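PDB 2OPC: AvrL567-A from Melampsora lini, which is a flax rust avirulence protein, probably a secreted effector whose recognition by the host plant's resistance machinery triggers defence. Local coordinates for residues Thr16-Tyr19 against Thr23-Val26. Sequence-based numbering, arbitrary orientation.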
loop_
_atom_site.group_PDB
_atom_site.type_symbol
_atom_site.label_atom_id
_atom_site.label_comp_id
_atom_site.label_asym_id
_atom_site.label_seq_id
_atom_site.Cartn_x
_atom_site.Cartn_y
_atom_site.Cartn_z
ATOM N N THR A 16 3.525 -5.744 4.574
ATOM C CA THR A 16 2.661 -5.367 5.678
ATOM C C THR A 16 1.214 -5.718 5.316
ATOM O O THR A 16 0.769 -5.424 4.204
ATOM C CB THR A 16 2.773 -3.850 5.917
ATOM O OG1 THR A 16 4.131 -3.531 6.283
ATOM C CG2 THR A 16 1.830 -3.353 7.006
ATOM N N ARG A 17 0.503 -6.370 6.231
ATOM C CA ARG A 17 -0.939 -6.564 6.032
ATOM C C ARG A 17 -1.714 -5.277 6.281
ATOM O O ARG A 17 -1.538 -4.609 7.315
ATOM C CB ARG A 17 -1.453 -7.647 6.967
ATOM C CG ARG A 17 -0.792 -8.983 6.707
ATOM C CD ARG A 17 -1.531 -10.047 7.542
ATOM N NE ARG A 17 -1.031 -11.397 7.329
ATOM C CZ ARG A 17 -1.593 -12.483 7.859
ATOM N NH1 ARG A 17 -2.681 -12.351 8.610
ATOM N NH2 ARG A 17 -1.083 -13.679 7.612
ATOM N N PHE A 18 -2.559 -4.921 5.327
ATOM C CA PHE A 18 -3.414 -3.739 5.487
ATOM C C PHE A 18 -4.851 -4.237 5.333
ATOM O O PHE A 18 -5.272 -4.653 4.251
ATOM C CB PHE A 18 -3.020 -2.691 4.429
ATOM C CG PHE A 18 -3.820 -1.399 4.483
ATOM C CD1 PHE A 18 -4.071 -0.790 5.698
ATOM C CD2 PHE A 18 -4.303 -0.814 3.308
ATOM C CE1 PHE A 18 -4.763 0.413 5.746
ATOM C CE2 PHE A 18 -5.031 0.413 3.362
ATOM C CZ PHE A 18 -5.240 0.983 4.610
ATOM N N TYR A 19 -5.566 -4.206 6.467
ATOM C CA TYR A 19 -6.885 -4.820 6.542
ATOM C C TYR A 19 -8.016 -3.995 5.922
ATOM O O TYR A 19 -7.986 -2.781 5.978
ATOM C CB TYR A 19 -7.198 -5.188 8.004
ATOM C CG TYR A 19 -6.492 -6.459 8.403
ATOM C CD1 TYR A 19 -7.083 -7.696 8.179
ATOM C CD2 TYR A 19 -5.205 -6.430 8.927
ATOM C CE1 TYR A 19 -6.422 -8.898 8.509
ATOM C CE2 TYR A 19 -4.531 -7.629 9.279
ATOM C CZ TYR A 19 -5.146 -8.841 9.043
ATOM O OH TYR A 19 -4.512 -10.024 9.374
ATOM N N THR A 23 -11.283 1.944 8.887
ATOM C CA THR A 23 -10.503 2.782 9.806
ATOM C C THR A 23 -9.070 2.274 9.962
ATOM O O THR A 23 -8.289 2.813 10.759
ATOM C CB THR A 23 -11.204 2.826 11.194
ATOM O OG1 THR A 23 -11.382 1.500 11.700
ATOM C CG2 THR A 23 -12.580 3.520 11.102
ATOM N N ALA A 24 -8.684 1.255 9.201
ATOM C CA ALA A 24 -7.328 0.684 9.328
ATOM C C ALA A 24 -6.254 1.685 8.941
ATOM O O ALA A 24 -6.466 2.483 8.034
ATOM C CB ALA A 24 -7.183 -0.579 8.461
ATOM N N SER A 25 -5.109 1.642 9.608
ATOM C CA SER A 25 -4.015 2.511 9.198
ATOM C C SER A 25 -2.715 1.845 9.573
ATOM O O SER A 25 -2.560 1.407 10.705
ATOM C CB SER A 25 -4.112 3.923 9.835
ATOM O OG SER A 25 -3.119 4.809 9.291
ATOM N N VAL A 26 -1.771 1.780 8.619
ATOM C CA VAL A 26 -0.491 1.104 8.828
ATOM C C VAL A 26 0.669 2.018 8.443
ATOM O O VAL A 26 0.432 3.117 7.890
ATOM C CB VAL A 26 -0.375 -0.242 8.080
ATOM C CG1 VAL A 26 -1.427 -1.240 8.547
ATOM C CG2 VAL A 26 -0.446 -0.107 6.563
#
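With chi1 at -179°, Phe18 holds CG opposite its backbone N and carries the ring across to Ala24 and Val26; in Val26, chi1 of -62° sets CG1 opposite the carbonyl carbon and turns both methyls to strand 16-19. The ring and the valine meet at a slant: Phe18 CD1 lies 3.8 Å from Val26 CG2 and nearly as close to CG1. Farther out, the ring presents its edge to the chain, Phe18 CE1 lying 3.5 Å from Ala24 O with that oxygen near the ring plane, and the same CE1 is 3.8 Å from Ala24 CB. The alanine methyl also approaches backbone, with Ala24 CB 3.4 Å from Tyr19 O, while Val26 CG1 sits 3.6 Å from Arg17 O. At the other end Thr16 and Val26 meet tip to tip, Thr16 CG2 being 4.0 Å from Val26 CG2. Backbone pairing lies elsewhere: Thr16 and Phe18 bond to strand 118-125, Val26 to Val34. The short connection, with Ala24 in the loop leading in, thus takes the chain from an outermost strand of the four-stranded sheet to one of the three-stranded sheet, consistent with a β-sandwich-like arrangement. Trp36, on neighbouring strand 32-36, stacks on Phe18 and donates NE1 to Tyr19 O, linking the second sheet to strand 16-19. Between the segments, methyls and an aromatic edge pack against each other and against carbonyl oxygens without hydrogen bonds; weak C-H attraction to Ala24 O is plausible.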